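Beta-galactosidase (Bacteroides thetaiotaomicron, PDB 5MUJ) probably acts as an arabinofuranosidase on side chain B of the plant pectin rhamnogalacturonan II, a glycan of which it binds in its pocket. Local coordinates at residues W117-G123 / Y150-T156; G84-Y90 / T156-K162. All coordinates share one frame; numbering follows the deposited sequence.

Interaction 1. Residues W117-G123 / Y150-T156; sequences WDCNQRG and YIGGEGT
Tyr150, on strand 146-153, reaches Asp118 in the loop leading into the antiparallel neighbour strand 121-126 of the same propeller blade. Its hydroxyl donates nearly in line with the C-O bond, Tyr150 OH lying 2.6 Å from Asp118 OD2. Arg122 NH1 donates to the same oxygen in a salt bridge, from above the carboxylate plane, 2.9 Å from Asp118 OD2, its guanidinium almost perpendicular to the phenol ring. The arginine's NE and NH2 serve Ser111 and Glu181. Trp117 lies near parallel to Tyr150 but slid aside, and the rings meet at their margins, Trp117 CZ2 3.8 Å from Tyr150 CE1. With CG between backbone N and carbonyl carbon (chi1 71°), the indole folds back over Asp118 CB and meets Gly152, where a side chain would strike it. Asn120 and Gln121 both face Gly153 in a classic beta bulge. From it their amides, whose N-H groups suit backbone carbonyls, reach on: Asn120 ND2 to Glu154 O (2.7 Å), Gln121 NE2 to Gly155 O (2.9 Å). An alanine at Asp118 removes the shared acceptor and would probably leave Tyr150 OH without its mate and Arg122 short of counter-charge. Buried and also paired with Arg113, Asp118 is likely to stay ionised.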
ATOM      1  N   TRP A 117     -18.353   0.166  12.987  1.00 15.10           N
ATOM      2  CA  TRP A 117     -17.839   1.452  12.458  1.00 15.04           C
ATOM      3  C   TRP A 117     -17.297   1.345  11.040  1.00 14.54           C
ATOM      4  O   TRP A 117     -17.253   2.310  10.300  1.00 16.53           O
ATOM      5  CB  TRP A 117     -16.758   2.017  13.381  1.00 15.21           C
ATOM      6  CG  TRP A 117     -15.467   1.285  13.376  1.00 14.91           C
ATOM      7  CD1 TRP A 117     -15.121   0.194  14.127  1.00 14.76           C
ATOM      8  CD2 TRP A 117     -14.339   1.574  12.550  1.00 14.25           C
ATOM      9  NE1 TRP A 117     -13.853  -0.198  13.842  1.00 14.12           N
ATOM     10  CE2 TRP A 117     -13.335   0.632  12.874  1.00 11.42           C
ATOM     11  CE3 TRP A 117     -14.079   2.538  11.570  1.00 13.06           C
ATOM     12  CZ2 TRP A 117     -12.087   0.615  12.238  1.00 11.57           C
ATOM     13  CZ3 TRP A 117     -12.857   2.550  10.968  1.00 11.78           C
ATOM     14  CH2 TRP A 117     -11.854   1.579  11.302  1.00 11.47           C
ATOM     15  N   ASP A 118     -16.852   0.150  10.707  1.00 14.08           N
ATOM     16  CA  ASP A 118     -16.238  -0.130   9.417  1.00 13.07           C
ATOM     17  C   ASP A 118     -17.160  -0.987   8.542  1.00 11.38           C
ATOM     18  O   ASP A 118     -16.690  -1.825   7.786  1.00 14.18           O
ATOM     19  CB  ASP A 118     -14.888  -0.816   9.645  1.00 10.99           C
ATOM     20  CG  ASP A 118     -14.988  -2.062  10.510  1.00 13.94           C
ATOM     21  OD1 ASP A 118     -16.147  -2.460  10.864  1.00 14.37           O
ATOM     22  OD2 ASP A 118     -13.910  -2.672  10.818  1.00 15.26           O
ATOM     23  N   CYS A 119     -18.477  -0.822   8.647  1.00 13.72           N
ATOM     24  CA  CYS A 119     -19.390  -1.756   7.979  1.00 14.71           C
ATOM     25  C   CYS A 119     -19.255  -1.804   6.459  1.00 14.75           C
ATOM     26  O   CYS A 119     -19.443  -2.863   5.873  1.00 17.01           O
ATOM     27  CB  CYS A 119     -20.827  -1.472   8.368  1.00 17.52           C
ATOM     28  SG  CYS A 119     -21.340   0.193   7.935  1.00 22.19           S
ATOM     29  N   ASN A 120     -18.865  -0.695   5.831  1.00 13.20           N
ATOM     30  CA  ASN A 120     -18.837  -0.565   4.355  1.00 12.28           C
ATOM     31  C   ASN A 120     -17.442  -0.511   3.703  1.00 12.64           C
ATOM     32  O   ASN A 120     -17.329  -0.740   2.496  1.00 13.47           O
ATOM     33  CB  ASN A 120     -19.669   0.669   3.934  1.00 13.53           C
ATOM     34  CG  ASN A 120     -21.146   0.489   4.199  1.00 14.17           C
ATOM     35  OD1 ASN A 120     -21.663  -0.629   4.119  1.00 15.08           O
ATOM     36  ND2 ASN A 120     -21.851   1.584   4.486  1.00 14.29           N
ATOM     37  N   GLN A 121     -16.387  -0.253   4.488  1.00 11.51           N
ATOM     38  CA  GLN A 121     -15.009  -0.164   3.980  1.00 11.92           C
ATOM     39  C   GLN A 121     -14.075  -0.964   4.856  1.00 11.79           C
ATOM     40  O   GLN A 121     -13.969  -0.693   6.050  1.00 13.12           O
ATOM     41  CB  GLN A 121     -14.506   1.282   3.935  1.00 10.63           C
ATOM     42  CG  GLN A 121     -15.454   2.262   3.226  1.00 10.44           C
ATOM     43  CD  GLN A 121     -15.392   2.142   1.702  1.00 11.91           C
ATOM     44  OE1 GLN A 121     -14.478   1.547   1.167  1.00 14.77           O
ATOM     45  NE2 GLN A 121     -16.349   2.709   1.019  1.00 11.19           N
ATOM     46  N   ARG A 122     -13.472  -2.008   4.270  1.00 10.93           N
ATOM     47  CA  ARG A 122     -12.612  -2.955   4.986  1.00 10.50           C
ATOM     48  C   ARG A 122     -11.421  -3.281   4.092  1.00 10.41           C
ATOM     49  O   ARG A 122     -11.385  -4.360   3.462  1.00 12.28           O
ATOM     50  CB  ARG A 122     -13.391  -4.252   5.312  1.00 10.60           C
ATOM     51  CG  ARG A 122     -14.638  -4.030   6.193  1.00 12.52           C
ATOM     52  CD  ARG A 122     -14.395  -4.170   7.680  1.00 13.63           C
ATOM     53  NE  ARG A 122     -14.381  -5.570   8.059  1.00 12.87           N
ATOM     54  CZ  ARG A 122     -13.757  -6.107   9.102  1.00 14.20           C
ATOM     55  NH1 ARG A 122     -13.119  -5.356   9.999  1.00 16.66           N
ATOM     56  NH2 ARG A 122     -13.814  -7.427   9.278  1.00 16.22           N
ATOM     57  N   GLY A 123     -10.438  -2.384   3.991  1.00 10.89           N
ATOM     58  CA  GLY A 123      -9.310  -2.580   3.053  1.00  9.81           C
ATOM     59  C   GLY A 123      -8.007  -2.757   3.793  1.00  9.75           C
ATOM     60  O   GLY A 123      -7.387  -1.798   4.232  1.00 13.00           O
ATOM     61  N   TYR A 150      -5.914  -1.538   8.516  1.00 10.81           N
ATOM     62  CA  TYR A 150      -6.857  -1.375   7.416  1.00 11.09           C
ATOM     63  C   TYR A 150      -7.505   0.011   7.287  1.00 10.99           C
ATOM     64  O   TYR A 150      -7.588   0.812   8.273  1.00 13.32           O
ATOM     65  CB  TYR A 150      -7.914  -2.492   7.429  1.00 11.48           C
ATOM     66  CG  TYR A 150      -8.868  -2.517   8.611  1.00 10.48           C
ATOM     67  CD1 TYR A 150     -10.098  -1.848   8.566  1.00  9.88           C
ATOM     68  CD2 TYR A 150      -8.583  -3.268   9.736  1.00 10.53           C
ATOM     69  CE1 TYR A 150     -10.998  -1.917   9.636  1.00 11.69           C
ATOM     70  CE2 TYR A 150      -9.473  -3.342  10.819  1.00 10.09           C
ATOM     71  CZ  TYR A 150     -10.678  -2.678  10.764  1.00 11.87           C
ATOM     72  OH  TYR A 150     -11.533  -2.800  11.859  1.00 13.98           O
ATOM     73  N   ILE A 151      -7.914   0.317   6.060  1.00 11.29           N
ATOM     74  CA  ILE A 151      -8.823   1.442   5.741  1.00 13.00           C
ATOM     75  C   ILE A 151     -10.217   0.998   6.186  1.00 12.85           C
ATOM     76  O   ILE A 151     -10.750  -0.013   5.656  1.00 14.96           O
ATOM     77  CB  ILE A 151      -8.798   1.754   4.223  1.00 12.85           C
ATOM     78  CG1 ILE A 151      -7.466   2.396   3.833  1.00 14.24           C
ATOM     79  CG2 ILE A 151     -10.032   2.533   3.785  1.00 16.70           C
ATOM     80  CD1 ILE A 151      -7.243   2.538   2.345  1.00 13.77           C
ATOM     81  N   GLY A 152     -10.810   1.715   7.152  1.00 12.05           N
ATOM     82  CA  GLY A 152     -12.137   1.402   7.632  1.00 11.79           C
ATOM     83  C   GLY A 152     -13.064   2.594   7.552  1.00 11.94           C
ATOM     84  O   GLY A 152     -12.600   3.728   7.642  1.00 13.12           O
ATOM     85  N   GLY A 153     -14.359   2.356   7.380  1.00 13.15           N
ATOM     86  CA  GLY A 153     -15.317   3.456   7.295  1.00 16.04           C
ATOM     87  C   GLY A 153     -16.730   2.962   7.095  1.00 14.15           C
ATOM     88  O   GLY A 153     -16.955   1.790   6.771  1.00 14.84           O
ATOM     89  N   GLU A 154     -17.682   3.854   7.307  1.00 13.66           N
ATOM     90  CA  GLU A 154     -19.076   3.533   7.194  1.00 14.19           C
ATOM     91  C   GLU A 154     -19.742   4.093   5.941  1.00 12.35           C
ATOM     92  O   GLU A 154     -20.891   3.772   5.688  1.00 16.49           O
ATOM     93  CB  GLU A 154     -19.847   3.954   8.459  1.00 13.50           C
ATOM     94  CG  GLU A 154     -19.882   5.431   8.791  1.00 13.25           C
ATOM     95  CD  GLU A 154     -20.664   5.707  10.054  1.00 17.63           C
ATOM     96  OE1 GLU A 154     -20.762   4.821  10.944  1.00 25.10           O
ATOM     97  OE2 GLU A 154     -21.205   6.832  10.171  1.00 30.17           O
ATOM     98  N   GLY A 155     -19.027   4.881   5.132  1.00 13.27           N
ATOM     99  CA  GLY A 155     -19.582   5.403   3.885  1.00 13.86           C
ATOM    100  C   GLY A 155     -19.499   4.401   2.754  1.00 13.83           C
ATOM    101  O   GLY A 155     -18.578   3.585   2.709  1.00 15.62           O
ATOM    102  N   THR A 156     -20.470   4.452   1.855  1.00 13.59           N
ATOM    103  CA  THR A 156     -20.436   3.590   0.676  1.00 13.98           C
ATOM    104  C   THR A 156     -19.634   4.308  -0.412  1.00 12.49           C
ATOM    105  O   THR A 156     -19.077   5.418  -0.177  1.00 17.27           O
ATOM    106  CB  THR A 156     -21.851   3.211   0.202  1.00 17.24           C
ATOM    107  OG1 THR A 156     -22.563   4.397  -0.153  1.00 17.23           O
ATOM    108  CG2 THR A 156     -22.605   2.449   1.281  1.00 17.35           C
TER

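Interaction 2. Residues G84-Y90 / T156-K162. With RAM (alpha-L-rhamnopyranose), chain B; RAM (alpha-L-rhamnopyranose), chain C.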
ATOM      1  N   GLY A  84     -17.745   5.829  -8.977  1.00 19.01           N
ATOM      2  CA  GLY A  84     -17.461   6.366  -7.645  1.00 17.48           C
ATOM      3  C   GLY A  84     -18.500   6.100  -6.575  1.00 17.16           C
ATOM      4  O   GLY A  84     -18.191   6.167  -5.395  1.00 16.77           O
ATOM      5  N   THR A  85     -19.739   5.824  -6.969  1.00 18.03           N
ATOM      6  CA  THR A  85     -20.802   5.671  -5.982  1.00 18.00           C
ATOM      7  C   THR A  85     -21.622   4.390  -6.004  1.00 18.61           C
ATOM      8  O   THR A  85     -22.419   4.187  -5.088  1.00 18.96           O
ATOM      9  CB  THR A  85     -21.787   6.867  -6.079  1.00 19.99           C
ATOM     10  OG1 THR A  85     -22.383   6.899  -7.377  1.00 23.96           O
ATOM     11  CG2 THR A  85     -21.073   8.183  -5.822  1.00 22.86           C
ATOM     12  N   ASP A  86     -21.433   3.529  -7.011  1.00 19.39           N
ATOM     13  CA  ASP A  86     -22.301   2.355  -7.162  1.00 17.95           C
ATOM     14  C   ASP A  86     -21.934   1.191  -6.255  1.00 15.75           C
ATOM     15  O   ASP A  86     -22.795   0.372  -5.962  1.00 21.96           O
ATOM     16  CB  ASP A  86     -22.442   1.899  -8.620  1.00 19.33           C
ATOM     17  CG  ASP A  86     -21.151   1.358  -9.215  1.00 22.12           C
ATOM     18  OD1 ASP A  86     -20.056   1.845  -8.858  1.00 22.34           O
ATOM     19  OD2 ASP A  86     -21.245   0.460 -10.084  1.00 25.72           O
ATOM     20  N   GLY A  87     -20.692   1.136  -5.782  1.00 14.10           N
ATOM     21  CA  GLY A  87     -20.226   0.010  -4.993  1.00 14.81           C
ATOM     22  C   GLY A  87     -20.452   0.274  -3.533  1.00 14.66           C
ATOM     23  O   GLY A  87     -20.637   1.402  -3.123  1.00 14.85           O
ATOM     24  N   ARG A  88     -20.424  -0.773  -2.740  1.00 11.90           N
ATOM     25  CA  ARG A  88     -20.583  -0.655  -1.305  1.00 12.62           C
ATOM     26  C   ARG A  88     -19.297  -0.134  -0.640  1.00 13.16           C
ATOM     27  O   ARG A  88     -19.364   0.665   0.311  1.00 13.89           O
ATOM     28  CB  ARG A  88     -20.961  -1.998  -0.700  1.00 13.13           C
ATOM     29  CG  ARG A  88     -21.114  -1.969   0.809  1.00 13.42           C
ATOM     30  CD  ARG A  88     -21.697  -3.246   1.367  1.00 14.02           C
ATOM     31  NE  ARG A  88     -21.827  -3.174   2.825  1.00 14.25           N
ATOM     32  CZ  ARG A  88     -22.334  -4.126   3.611  1.00 16.07           C
ATOM     33  NH1 ARG A  88     -22.752  -5.283   3.086  1.00 17.87           N
ATOM     34  NH2 ARG A  88     -22.402  -3.934   4.934  1.00 15.99           N
ATOM     35  N   GLY A  89     -18.148  -0.605  -1.126  1.00 13.43           N
ATOM     36  CA  GLY A  89     -16.859  -0.284  -0.549  1.00 12.02           C
ATOM     37  C   GLY A  89     -15.856  -1.425  -0.646  1.00 11.05           C
ATOM     38  O   GLY A  89     -16.082  -2.383  -1.352  1.00 12.70           O
ATOM     39  N   TYR A  90     -14.747  -1.286   0.051  1.00 11.04           N
ATOM     40  CA  TYR A  90     -13.700  -2.275   0.126  1.00 11.41           C
ATOM     41  C   TYR A  90     -14.002  -3.520   0.950  1.00 10.19           C
ATOM     42  O   TYR A  90     -14.536  -3.423   2.067  1.00 13.04           O
ATOM     43  CB  TYR A  90     -12.431  -1.641   0.668  1.00 11.63           C
ATOM     44  CG  TYR A  90     -11.638  -0.738  -0.260  1.00 12.06           C
ATOM     45  CD1 TYR A  90     -11.567  -0.978  -1.635  1.00 10.86           C
ATOM     46  CD2 TYR A  90     -10.892   0.313   0.256  1.00 11.79           C
ATOM     47  CE1 TYR A  90     -10.800  -0.188  -2.475  1.00 11.06           C
ATOM     48  CE2 TYR A  90     -10.151   1.140  -0.572  1.00 12.57           C
ATOM     49  CZ  TYR A  90     -10.098   0.887  -1.939  1.00 13.27           C
ATOM     50  OH  TYR A  90      -9.343   1.671  -2.758  1.00 14.00           O
ATOM     51  N   THR A 156     -20.470   4.452   1.855  1.00 13.59           N
ATOM     52  CA  THR A 156     -20.436   3.590   0.676  1.00 13.98           C
ATOM     53  C   THR A 156     -19.634   4.308  -0.412  1.00 12.49           C
ATOM     54  O   THR A 156     -19.077   5.418  -0.177  1.00 17.27           O
ATOM     55  CB  THR A 156     -21.851   3.211   0.202  1.00 17.24           C
ATOM     56  OG1 THR A 156     -22.563   4.397  -0.153  1.00 17.23           O
ATOM     57  CG2 THR A 156     -22.605   2.449   1.281  1.00 17.35           C
ATOM     58  N   GLY A 157     -19.646   3.766  -1.616  1.00 13.17           N
ATOM     59  CA  GLY A 157     -18.862   4.316  -2.702  1.00 13.92           C
ATOM     60  C   GLY A 157     -17.381   4.020  -2.604  1.00 13.70           C
ATOM     61  O   GLY A 157     -16.909   3.162  -1.811  1.00 13.48           O
ATOM     62  N   TYR A 158     -16.655   4.679  -3.494  1.00 14.12           N
ATOM     63  CA  TYR A 158     -15.219   4.530  -3.573  1.00 12.88           C
ATOM     64  C   TYR A 158     -14.486   5.394  -2.524  1.00 13.51           C
ATOM     65  O   TYR A 158     -14.555   6.621  -2.559  1.00 16.01           O
ATOM     66  CB  TYR A 158     -14.728   4.875  -4.961  1.00 11.86           C
ATOM     67  CG  TYR A 158     -13.276   4.514  -5.209  1.00 13.60           C
ATOM     68  CD1 TYR A 158     -12.899   3.171  -5.382  1.00 12.31           C
ATOM     69  CD2 TYR A 158     -12.276   5.485  -5.279  1.00 14.34           C
ATOM     70  CE1 TYR A 158     -11.566   2.811  -5.634  1.00 14.72           C
ATOM     71  CE2 TYR A 158     -10.945   5.133  -5.513  1.00 13.59           C
ATOM     72  CZ  TYR A 158     -10.596   3.799  -5.699  1.00 13.29           C
ATOM     73  OH  TYR A 158      -9.278   3.475  -5.943  1.00 13.29           O
ATOM     74  N   GLU A 159     -13.777   4.724  -1.632  1.00 12.21           N
ATOM     75  CA  GLU A 159     -12.966   5.328  -0.585  1.00 14.40           C
ATOM     76  C   GLU A 159     -13.785   6.328   0.238  1.00 15.42           C
ATOM     77  O   GLU A 159     -14.786   5.933   0.810  1.00 15.18           O
ATOM     78  CB  GLU A 159     -11.639   5.853  -1.146  1.00 13.84           C
ATOM     79  CG  GLU A 159     -10.755   4.713  -1.679  1.00 15.00           C
ATOM     80  CD  GLU A 159      -9.283   5.040  -1.892  1.00 16.06           C
ATOM     81  OE1 GLU A 159      -8.928   6.233  -2.000  1.00 16.39           O
ATOM     82  OE2 GLU A 159      -8.464   4.091  -2.008  1.00 17.16           O
ATOM     83  N   ALA A 160     -13.380   7.602   0.246  1.00 15.58           N
ATOM     84  CA  ALA A 160     -13.927   8.589   1.149  1.00 13.98           C
ATOM     85  C   ALA A 160     -15.000   9.446   0.521  1.00 16.93           C
ATOM     86  O   ALA A 160     -15.314  10.490   1.052  1.00 20.97           O
ATOM     87  CB  ALA A 160     -12.825   9.463   1.733  1.00 14.43           C
ATOM     88  N   VAL A 161     -15.573   9.032  -0.600  1.00 17.19           N
ATOM     89  CA  VAL A 161     -16.584   9.866  -1.278  1.00 17.55           C
ATOM     90  C   VAL A 161     -17.853  10.186  -0.443  1.00 17.50           C
ATOM     91  O   VAL A 161     -18.411  11.278  -0.595  1.00 19.53           O
ATOM     92  CB  VAL A 161     -16.962   9.255  -2.661  1.00 19.19           C
ATOM     93  CG1 VAL A 161     -17.744   7.961  -2.507  1.00 18.51           C
ATOM     94  CG2 VAL A 161     -17.734  10.244  -3.522  1.00 22.06           C
ATOM     95  N   LYS A 162     -18.323   9.245   0.382  1.00 18.49           N
ATOM     96  CA  LYS A 162     -19.522   9.452   1.240  1.00 19.16           C
ATOM     97  C   LYS A 162     -19.235   9.761   2.712  1.00 17.88           C
ATOM     98  O   LYS A 162     -20.088  10.336   3.401  1.00 23.26           O
ATOM     99  CB  LYS A 162     -20.499   8.265   1.147  1.00 19.21           C
ATOM    100  CG  LYS A 162     -21.236   8.108  -0.186  1.00 15.56           C
ATOM    101  CD  LYS A 162     -21.885   9.366  -0.760  1.00 21.94           C
ATOM    102  CE  LYS A 162     -22.271   9.196  -2.222  1.00 26.59           C
ATOM    103  NZ  LYS A 162     -23.180   8.046  -2.468  1.00 31.59           N
TER
HETATM  104  C1  RAM B   6      -7.142   8.258  -5.396  1.00 16.05           C
HETATM  105  C2  RAM B   6      -6.950   6.875  -4.830  1.00 16.96           C
HETATM  106  C3  RAM B   6      -6.927   5.884  -5.991  1.00 14.81           C
HETATM  107  C4  RAM B   6      -5.797   6.296  -6.936  1.00 15.73           C
HETATM  108  C5  RAM B   6      -5.841   7.748  -7.436  1.00 14.63           C
HETATM  109  C6  RAM B   6      -4.508   8.201  -8.005  1.00 14.55           C
HETATM  110  O2  RAM B   6      -5.704   6.858  -4.082  1.00 16.13           O
HETATM  111  O3  RAM B   6      -6.758   4.536  -5.544  1.00 15.73           O
HETATM  112  O4  RAM B   6      -5.879   5.494  -8.102  1.00 15.32           O
HETATM  113  O5  RAM B   6      -6.301   8.726  -6.469  1.00 14.93           O
HETATM  114  C1  RAM C   2     -18.530  15.089  -4.637  1.00 41.61           C
HETATM  115  C2  RAM C   2     -17.744  13.805  -4.583  1.00 40.90           C
HETATM  116  C3  RAM C   2     -16.280  14.046  -4.868  1.00 34.22           C
HETATM  117  C4  RAM C   2     -15.734  15.098  -3.894  1.00 38.28           C
HETATM  118  C5  RAM C   2     -16.592  16.366  -3.823  1.00 44.35           C
HETATM  119  C6  RAM C   2     -16.254  17.219  -2.599  1.00 49.77           C
HETATM  120  O2  RAM C   2     -17.930  13.325  -3.246  1.00 43.80           O
HETATM  121  O3  RAM C   2     -15.606  12.786  -4.725  1.00 40.84           O
HETATM  122  O4  RAM C   2     -14.559  15.321  -4.677  1.00 30.25           O
HETATM  123  O5  RAM C   2     -17.984  16.069  -3.739  1.00 48.08           O
HETATM  124  O   HOH W   1     -22.244   5.375  -2.548  1.00 21.06           O
HETATM  125  O   HOH W   2      -8.619   0.998  -5.220  1.00 15.84           O
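Tyr90 OH donates to Glu159 OE2 across 2.7 Å, joining two loops at the glycan-binding end of a five-bladed beta-propeller. The carboxylate oxygen is met on its anti side and sits at the edge of the phenol ring, whose plane stands at 76° to the carboxylate. A water donates to the same Tyr90 hydroxyl and also bonds Tyr158 OH. Tyr158 in turn touches the sugar: its OH lies 2.8 Å from O3 of the chain B rhamnose, a hydrogen bond in which either could be the donor. Tyrosine suits both places, because a rigid ring carries a hydroxyl to a fixed point. The Tyr158 ring, with CG anti to the backbone N (chi1 -170°), takes Glu159 CG on one face, toward the rim.

Next to these side chains the backbones are tied directly. Tyr158 N gives a straight bond to Gly84 O (2.9 Å), and Gly157 N bonds Gly87 O (3.0 Å). Gly157 has a positive phi (75°), and a CB there would clash with Gly84 O and with Val161, so a bare backbone is called for. From Tyr158 to Val161 the chain makes a type II' turn, which puts Glu159 at its first corner. A second water links Thr85 O, Thr156 OG1 and Lys162 NZ, accepting from the lysine at 2.8 Å between its O and NZ.

The packing is lighter. Thr85 CG2 crosses the lysine at its CE, 3.9 Å away, a methyl against a methylene. Val161, branched at CB, serves two sides: CG1 rests 3.4 Å from Gly84 O, and CG2 comes 3.1 Å from O2 of the chain C rhamnose.

From the N terminus, the chain leaves strand 71-79, passes through 84-90 and enters strand 90-97, finishes that blade with strand 104-110, and then crosses by 117-123 into strand 121-126 of the next blade and returns along strand 146-153 to 150-156. There interaction 1 closes a loop of 26 residues. Interaction 2 follows at once through 156-162, closing a loop of 65 that encloses the first, so the two nest and share Thr156. They also touch: Arg122 N lies 2.8 Å from Tyr90 O, and Asn120 OD1 2.9 Å from Arg88 NE. Interaction 1 pairs strands within a blade, whereas interaction 2 joins loops of adjacent blades beside the glycan.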